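Local coordinates for protein putative S41 protease (Bacteroides fragilis NCTC 9343, PDB 3K50) that is probably a serine peptidase of family S41, although its substrates and exact role are not established, at residues 304-316 and 351-364. Sequence-based numbering, arbitrary orientation. Where two conformers were deposited one is given.
Sequences AAEMVINCLNPYM and VYNAEEKSDYATGF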
ATOM      1  N   ALA A 304       2.247   5.620  -5.958  1.00 32.57           N
ATOM      2  CA  ALA A 304       1.016   6.378  -6.092  1.00 27.68           C
ATOM      3  C   ALA A 304       0.571   6.955  -4.738  1.00 28.57           C
ATOM      4  O   ALA A 304       0.053   8.078  -4.679  1.00 28.80           O
ATOM      5  CB  ALA A 304      -0.092   5.484  -6.734  1.00 26.25           C
ATOM      6  N   ALA A 305       0.772   6.200  -3.643  1.00 30.63           N
ATOM      7  CA  ALA A 305       0.370   6.629  -2.302  1.00 31.99           C
ATOM      8  C   ALA A 305       1.150   7.906  -1.936  1.00 30.35           C
ATOM      9  O   ALA A 305       0.620   8.834  -1.367  1.00 31.80           O
ATOM     10  CB  ALA A 305       0.624   5.525  -1.293  1.00 32.74           C
ATOM     11  N   GLU A 306       2.399   7.944  -2.325  1.00 31.08           N
ATOM     12  CA  GLU A 306       3.284   9.093  -2.066  1.00 29.27           C
ATOM     13  C   GLU A 306       2.974  10.262  -2.982  1.00 30.80           C
ATOM     14  O   GLU A 306       3.139  11.430  -2.601  1.00 30.45           O
ATOM     15  CB  GLU A 306       4.722   8.677  -2.200  1.00 30.34           C
ATOM     16  CG  GLU A 306       5.177   7.689  -1.125  1.00 28.49           C
ATOM     17  CD  GLU A 306       6.589   7.203  -1.333  1.00 34.46           C
ATOM     18  OE1 GLU A 306       6.794   6.289  -2.189  1.00 29.12           O
ATOM     19  OE2 GLU A 306       7.487   7.709  -0.616  1.00 33.78           O
HETATM   20  N   MSE A 307       2.513   9.946  -4.172  1.00 31.65           N
HETATM   21  CA  MSE A 307       2.052  10.966  -5.145  1.00 31.98           C
HETATM   22  C   MSE A 307       0.877  11.758  -4.607  1.00 30.67           C
HETATM   23  O   MSE A 307       0.798  12.965  -4.813  1.00 29.39           O
HETATM   24  CB  MSE A 307       1.689  10.282  -6.462  1.00 33.38           C
HETATM   25  CG  MSE A 307       1.085  11.178  -7.599  1.00 35.64           C
HETATM   26 SE   MSE A 307      -0.798  11.794  -7.337  0.75 42.24          SE
HETATM   27  CE  MSE A 307      -1.552  12.041  -9.290  1.00 34.80           C
ATOM     28  N   VAL A 308      -0.013  11.093  -3.885  1.00 28.99           N
ATOM     29  CA  VAL A 308      -1.145  11.752  -3.306  1.00 28.89           C
ATOM     30  C   VAL A 308      -0.686  12.755  -2.291  1.00 28.72           C
ATOM     31  O   VAL A 308      -1.170  13.894  -2.236  1.00 29.35           O
ATOM     32  CB  VAL A 308      -2.114  10.729  -2.623  1.00 30.56           C
ATOM     33  CG1 VAL A 308      -3.146  11.482  -1.794  1.00 32.45           C
ATOM     34  CG2 VAL A 308      -2.724   9.845  -3.689  1.00 25.88           C
ATOM     35  N   ILE A 309       0.250  12.361  -1.476  1.00 27.48           N
ATOM     36  CA  ILE A 309       0.817  13.290  -0.500  1.00 27.21           C
ATOM     37  C   ILE A 309       1.509  14.459  -1.186  1.00 29.26           C
ATOM     38  O   ILE A 309       1.271  15.625  -0.859  1.00 29.60           O
ATOM     39  CB  ILE A 309       1.845  12.602   0.466  1.00 28.95           C
ATOM     40  CG1 ILE A 309       1.140  11.503   1.303  1.00 28.82           C
ATOM     41  CG2 ILE A 309       2.574  13.650   1.309  1.00 25.69           C
ATOM     42  CD1 ILE A 309       2.147  10.505   2.022  1.00 28.52           C
ATOM     43  N   ASN A 310       2.388  14.164  -2.117  1.00 27.23           N
ATOM     44  CA  ASN A 310       3.131  15.237  -2.773  1.00 28.94           C
ATOM     45  C   ASN A 310       2.264  16.303  -3.508  1.00 27.57           C
ATOM     46  O   ASN A 310       2.581  17.494  -3.505  1.00 29.03           O
ATOM     47  CB  ASN A 310       4.114  14.614  -3.796  1.00 26.68           C
ATOM     48  CG  ASN A 310       5.035  15.656  -4.399  1.00 27.47           C
ATOM     49  OD1 ASN A 310       5.671  16.405  -3.648  1.00 36.02           O
ATOM     50  ND2 ASN A 310       5.092  15.734  -5.766  1.00 28.86           N
ATOM     51  N   CYS A 311       1.268  15.807  -4.247  1.00 28.41           N
ATOM     52  CA  CYS A 311       0.358  16.572  -5.078  1.00 28.05           C
ATOM     53  C   CYS A 311      -0.730  17.292  -4.339  1.00 30.86           C
ATOM     54  O   CYS A 311      -1.158  18.367  -4.775  1.00 29.28           O
ATOM     55  CB  CYS A 311      -0.243  15.649  -6.127  1.00 32.78           C
ATOM     56  SG  CYS A 311       1.133  15.124  -7.273  1.00 36.66           S
ATOM     57  N   LEU A 312      -1.201  16.729  -3.232  1.00 27.76           N
ATOM     58  CA  LEU A 312      -2.097  17.507  -2.371  1.00 31.10           C
ATOM     59  C   LEU A 312      -1.382  18.572  -1.493  1.00 31.40           C
ATOM     60  O   LEU A 312      -2.011  19.589  -1.151  1.00 31.28           O
ATOM     61  CB  LEU A 312      -2.913  16.622  -1.470  1.00 31.97           C
ATOM     62  CG  LEU A 312      -3.895  15.713  -2.173  1.00 29.15           C
ATOM     63  CD1 LEU A 312      -4.556  14.884  -1.089  1.00 35.90           C
ATOM     64  CD2 LEU A 312      -4.897  16.544  -2.997  1.00 25.81           C
ATOM     65  N   ASN A 313      -0.112  18.348  -1.132  1.00 31.17           N
ATOM     66  CA  ASN A 313       0.690  19.307  -0.297  1.00 33.47           C
ATOM     67  C   ASN A 313       0.557  20.785  -0.628  1.00 35.63           C
ATOM     68  O   ASN A 313       0.385  21.596   0.288  1.00 35.17           O
ATOM     69  CB  ASN A 313       2.214  18.956  -0.267  1.00 32.35           C
ATOM     70  CG  ASN A 313       2.612  18.105   0.955  1.00 36.86           C
ATOM     71  OD1 ASN A 313       1.948  18.184   1.981  1.00 33.73           O
ATOM     72  ND2 ASN A 313       3.737  17.350   0.874  1.00 33.11           N
ATOM     73  N   PRO A 314       0.719  21.159  -1.900  1.00 33.99           N
ATOM     74  CA  PRO A 314       0.592  22.581  -2.292  1.00 35.30           C
ATOM     75  C   PRO A 314      -0.797  23.185  -2.178  1.00 34.13           C
ATOM     76  O   PRO A 314      -0.921  24.396  -2.201  1.00 31.56           O
ATOM     77  CB  PRO A 314       0.960  22.571  -3.782  1.00 35.26           C
ATOM     78  CG  PRO A 314       1.668  21.304  -4.007  1.00 35.51           C
ATOM     79  CD  PRO A 314       1.158  20.331  -3.033  1.00 34.19           C
ATOM     80  N   TYR A 315      -1.826  22.350  -2.075  1.00 29.86           N
ATOM     81  CA  TYR A 315      -3.197  22.834  -2.101  1.00 32.95           C
ATOM     82  C   TYR A 315      -4.004  22.757  -0.807  1.00 34.39           C
ATOM     83  O   TYR A 315      -5.106  23.275  -0.768  1.00 34.47           O
ATOM     84  CB  TYR A 315      -3.966  22.021  -3.125  1.00 30.09           C
ATOM     85  CG  TYR A 315      -3.582  22.327  -4.523  1.00 27.43           C
ATOM     86  CD1 TYR A 315      -4.017  23.499  -5.123  1.00 32.88           C
ATOM     87  CD2 TYR A 315      -2.775  21.451  -5.272  1.00 30.47           C
ATOM     88  CE1 TYR A 315      -3.657  23.808  -6.438  1.00 30.26           C
ATOM     89  CE2 TYR A 315      -2.388  21.775  -6.595  1.00 29.97           C
ATOM     90  CZ  TYR A 315      -2.877  22.933  -7.170  1.00 33.57           C
ATOM     91  OH  TYR A 315      -2.563  23.258  -8.455  1.00 28.97           O
HETATM   92  N   MSE A 316      -3.495  22.032   0.176  1.00 32.05           N
HETATM   93  CA  MSE A 316      -4.205  21.818   1.418  1.00 32.55           C
HETATM   94  C   MSE A 316      -3.163  21.416   2.474  1.00 35.15           C
HETATM   95  O   MSE A 316      -1.971  21.200   2.145  1.00 28.78           O
HETATM   96  CB  MSE A 316      -5.359  20.789   1.218  1.00 37.07           C
HETATM   97  CG  MSE A 316      -4.977  19.419   0.882  1.00 32.48           C
HETATM   98 SE   MSE A 316      -6.446  18.210   0.385  0.75 26.47          SE
HETATM   99  CE  MSE A 316      -7.764  18.094   1.936  1.00 26.86           C
ATOM    100  N   VAL A 351       6.828  12.303 -11.783  1.00 30.27           N
ATOM    101  CA  VAL A 351       5.474  12.734 -11.405  1.00 31.10           C
ATOM    102  C   VAL A 351       5.586  13.988 -10.500  1.00 31.38           C
ATOM    103  O   VAL A 351       5.722  13.890  -9.280  1.00 30.02           O
ATOM    104  CB  VAL A 351       4.699  11.616 -10.686  1.00 36.48           C
ATOM    105  CG1 VAL A 351       3.244  12.061 -10.432  1.00 32.58           C
ATOM    106  CG2 VAL A 351       4.744  10.389 -11.485  1.00 35.56           C
ATOM    107  N   TYR A 352       5.647  15.175 -11.113  1.00 31.00           N
ATOM    108  CA  TYR A 352       5.784  16.409 -10.342  1.00 29.23           C
ATOM    109  C   TYR A 352       4.444  16.906  -9.876  1.00 30.75           C
ATOM    110  O   TYR A 352       3.450  16.709 -10.557  1.00 29.91           O
ATOM    111  CB  TYR A 352       6.422  17.498 -11.171  1.00 35.11           C
ATOM    112  CG  TYR A 352       7.792  17.057 -11.816  1.00 31.85           C
ATOM    113  CD1 TYR A 352       8.871  16.660 -11.022  1.00 30.94           C
ATOM    114  CD2 TYR A 352       7.967  17.062 -13.159  1.00 30.49           C
ATOM    115  CE1 TYR A 352      10.094  16.272 -11.560  1.00 35.95           C
ATOM    116  CE2 TYR A 352       9.237  16.688 -13.729  1.00 36.97           C
ATOM    117  CZ  TYR A 352      10.274  16.320 -12.911  1.00 33.36           C
ATOM    118  OH  TYR A 352      11.495  15.919 -13.409  1.00 33.92           O
ATOM    119  N   ASN A 353       4.447  17.615  -8.755  1.00 30.74           N
ATOM    120  CA  ASN A 353       3.259  18.297  -8.292  1.00 30.53           C
ATOM    121  C   ASN A 353       3.140  19.621  -9.091  1.00 33.09           C
ATOM    122  O   ASN A 353       3.957  19.911  -9.967  1.00 29.48           O
ATOM    123  CB  ASN A 353       3.271  18.531  -6.760  1.00 25.89           C
ATOM    124  CG  ASN A 353       4.408  19.381  -6.258  1.00 31.48           C
ATOM    125  OD1 ASN A 353       5.043  20.178  -6.979  1.00 29.77           O
ATOM    126  ND2 ASN A 353       4.646  19.250  -4.947  1.00 26.89           N
ATOM    127  N   ALA A 354       2.172  20.448  -8.726  1.00 34.26           N
ATOM    128  CA  ALA A 354       1.907  21.723  -9.428  1.00 34.10           C
ATOM    129  C   ALA A 354       3.061  22.711  -9.256  1.00 35.61           C
ATOM    130  O   ALA A 354       3.190  23.629 -10.042  1.00 38.75           O
ATOM    131  CB  ALA A 354       0.599  22.325  -8.916  1.00 29.24           C
ATOM    132  N   GLU A 355       3.898  22.521  -8.237  1.00 35.36           N
ATOM    133  CA  GLU A 355       5.070  23.355  -8.025  1.00 37.94           C
ATOM    134  C   GLU A 355       6.330  22.784  -8.696  1.00 37.98           C
ATOM    135  O   GLU A 355       7.458  23.223  -8.389  1.00 34.20           O
ATOM    136  CB  GLU A 355       5.351  23.564  -6.533  1.00 35.52           C
ATOM    137  CG  GLU A 355       4.311  24.401  -5.779  1.00 41.87           C
ATOM    138  CD  GLU A 355       4.626  24.500  -4.262  1.00 45.72           C
ATOM    139  OE1 GLU A 355       5.680  23.954  -3.805  1.00 52.35           O
ATOM    140  OE2 GLU A 355       3.803  25.096  -3.513  1.00 59.15           O
ATOM    141  N   GLU A 356       6.124  21.853  -9.624  1.00 35.34           N
ATOM    142  CA  GLU A 356       7.187  21.210 -10.367  1.00 34.20           C
ATOM    143  C   GLU A 356       8.183  20.426  -9.510  1.00 31.74           C
ATOM    144  O   GLU A 356       9.326  20.296  -9.898  1.00 25.80           O
ATOM    145  CB  GLU A 356       7.953  22.233 -11.223  1.00 36.52           C
ATOM    146  CG  GLU A 356       7.015  23.156 -12.029  1.00 35.59           C
ATOM    147  CD  GLU A 356       7.747  24.229 -12.830  1.00 40.13           C
ATOM    148  OE1 GLU A 356       8.673  23.918 -13.618  1.00 41.51           O
ATOM    149  OE2 GLU A 356       7.315  25.366 -12.669  1.00 41.15           O
ATOM    150  N   LYS A 357       7.716  19.814  -8.439  1.00 27.52           N
ATOM    151  CA  LYS A 357       8.588  19.078  -7.509  1.00 36.08           C
ATOM    152  C   LYS A 357       8.069  17.690  -7.178  1.00 30.72           C
ATOM    153  O   LYS A 357       6.873  17.452  -7.282  1.00 30.36           O
ATOM    154  CB  LYS A 357       8.782  19.912  -6.212  1.00 36.82           C
ATOM    155  CG  LYS A 357       9.616  21.157  -6.438  1.00 45.53           C
ATOM    156  CD  LYS A 357       9.546  22.203  -5.344  1.00 46.26           C
ATOM    157  CE  LYS A 357      10.290  21.854  -4.090  1.00 50.11           C
ATOM    158  NZ  LYS A 357      10.933  23.090  -3.466  1.00 41.43           N
ATOM    159  N   SER A 358       9.017  16.802  -6.857  1.00 30.29           N
ATOM    160  CA  SER A 358       8.812  15.422  -6.394  1.00 28.21           C
ATOM    161  C   SER A 358      10.035  15.108  -5.532  1.00 31.02           C
ATOM    162  O   SER A 358      10.636  14.059  -5.623  1.00 33.27           O
ATOM    163  CB  SER A 358       8.674  14.435  -7.553  1.00 30.53           C
ATOM    164  OG  SER A 358       9.724  14.513  -8.503  1.00 31.31           O
ATOM    165  N   ASP A 359      10.371  16.048  -4.672  0.50 29.34           N
ATOM    166  CA  ASP A 359      11.612  16.004  -3.988  0.50 27.23           C
ATOM    167  C   ASP A 359      11.488  15.335  -2.583  0.50 29.61           C
ATOM    168  O   ASP A 359      11.718  15.964  -1.565  0.50 30.76           O
ATOM    169  CB  ASP A 359      12.161  17.443  -4.005  0.50 25.86           C
ATOM    170  CG  ASP A 359      12.465  17.958  -5.450  0.50 27.75           C
ATOM    171  OD1 ASP A 359      11.764  17.613  -6.464  0.50 22.94           O
ATOM    172  OD2 ASP A 359      13.442  18.730  -5.581  0.50 17.21           O
ATOM    173  N   TYR A 360      11.103  14.050  -2.597  1.00 27.55           N
ATOM    174  CA  TYR A 360      10.935  13.203  -1.428  1.00 28.46           C
ATOM    175  C   TYR A 360      11.718  11.905  -1.570  1.00 28.96           C
ATOM    176  O   TYR A 360      11.295  10.869  -1.055  1.00 31.47           O
ATOM    177  CB  TYR A 360       9.442  12.871  -1.143  1.00 23.45           C
ATOM    178  CG  TYR A 360       8.599  12.399  -2.306  1.00 27.39           C
ATOM    179  CD1 TYR A 360       8.053  13.318  -3.190  1.00 32.82           C
ATOM    180  CD2 TYR A 360       8.221  11.054  -2.434  1.00 31.41           C
ATOM    181  CE1 TYR A 360       7.260  12.926  -4.203  1.00 27.59           C
ATOM    182  CE2 TYR A 360       7.438  10.630  -3.484  1.00 26.16           C
ATOM    183  CZ  TYR A 360       6.912  11.584  -4.332  1.00 31.79           C
ATOM    184  OH  TYR A 360       6.124  11.220  -5.384  1.00 30.76           O
ATOM    185  N   ALA A 361      12.895  11.986  -2.188  1.00 28.28           N
ATOM    186  CA  ALA A 361      13.832  10.876  -2.203  1.00 31.71           C
ATOM    187  C   ALA A 361      14.014  10.458  -0.734  1.00 31.51           C
ATOM    188  O   ALA A 361      14.035  11.289   0.153  1.00 33.15           O
ATOM    189  CB  ALA A 361      15.169  11.329  -2.809  1.00 30.25           C
ATOM    190  N   THR A 362      14.085   9.169  -0.489  1.00 31.55           N
ATOM    191  CA  THR A 362      14.211   8.563   0.861  1.00 31.43           C
ATOM    192  C   THR A 362      12.920   8.574   1.691  1.00 32.52           C
ATOM    193  O   THR A 362      12.866   7.953   2.759  1.00 33.52           O
ATOM    194  CB  THR A 362      15.447   9.085   1.740  1.00 35.20           C
ATOM    195  OG1 THR A 362      15.098  10.249   2.501  1.00 33.76           O
ATOM    196  CG2 THR A 362      16.696   9.336   0.881  1.00 30.73           C
ATOM    197  N   GLY A 363      11.865   9.211   1.180  1.00 28.85           N
ATOM    198  CA  GLY A 363      10.559   9.175   1.809  1.00 31.03           C
ATOM    199  C   GLY A 363      10.091  10.457   2.473  1.00 31.11           C
ATOM    200  O   GLY A 363      10.884  11.391   2.714  1.00 27.88           O
ATOM    201  N   PHE A 364       8.784  10.520   2.707  1.00 28.14           N
ATOM    202  CA  PHE A 364       8.240  11.648   3.444  1.00 29.45           C
ATOM    203  C   PHE A 364       8.328  11.316   4.920  1.00 29.09           C
ATOM    204  O   PHE A 364       7.756  10.328   5.378  1.00 30.35           O
ATOM    205  CB  PHE A 364       6.773  11.901   3.114  1.00 30.15           C
ATOM    206  CG  PHE A 364       6.538  12.655   1.816  1.00 33.34           C
ATOM    207  CD1 PHE A 364       6.809  14.016   1.730  1.00 29.32           C
ATOM    208  CD2 PHE A 364       5.971  12.037   0.741  1.00 33.31           C
ATOM    209  CE1 PHE A 364       6.530  14.711   0.583  1.00 29.12           C
ATOM    210  CE2 PHE A 364       5.680  12.742  -0.433  1.00 25.67           C
ATOM    211  CZ  PHE A 364       5.983  14.072  -0.507  1.00 32.52           C
TER
HETATM  212  O   HOH W   1       4.277  13.269  -7.006  1.00 28.68           O
HETATM  213  O   HOH W   2       8.185  17.804  -3.832  1.00 29.57           O
HETATM  214  O   HOH W   3       0.017  19.344  -7.100  1.00 25.76           O
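Asn310 reaches out from helix 304-312 into the loop that follows strand 342-352 and takes part in both direct hydrogen bonds across the contact, one through its amide and one through its backbone carbonyl. With CG anti to the backbone N (chi1 -173°), Asn310 ND2 donates a nearly straight bond to Lys357 O (2.9 Å), while Asn353 N meets that carbonyl from the opposite face of its plane. In return, Asn353 ND2 donates to Asn310 O (3.1 Å) from above the carbonyl plane, the two amides lying almost parallel, 14° apart. Asn353 OD1 accepts Lys357 N just beyond the type I turn 353-356, so this amide is held at both ends, one on each side of the contact. Water 1 ties Asn310 ND2 to Val351 O and Tyr360 OH; water 2 bridges Asn310 OD1 and Asp359 N.

The tight part lies around Phe364. Ile309 CG2 sits over the centre of one face of the Phe364 ring in a CH-pi contact, 3.8 Å from its centroid, and Tyr360 CB covers the opposite face, while Asn310 CB comes in at the edge. Tyr360 CE2 in turn lies against Glu306 CB (3.6 Å).

Toward solvent the fit is looser: Pro314 CB only brushes Glu355 OE2 at 3.8 Å, and water 3 links Cys311 O to Ala354 N. Beside it, Ala354 CB touches Tyr315 OH, which is hydrogen-bonded to Leu258 O.

The contact joins two sheets of the S41 peptidase region, of the ClpP/crotonase clan: helix 304-312 connects parallel strands 292-297 and 317-322 of the mixed sheet, and the loop leaves strand 342-352 of an antiparallel one. Ile309 and Phe364 both rest on Leu320, Glu306 OE2 is hydrogen-bonded to Thr325 OG1 and Gly327 N, and Met307 and Val351 meet beside Leu239 of helix 239-249.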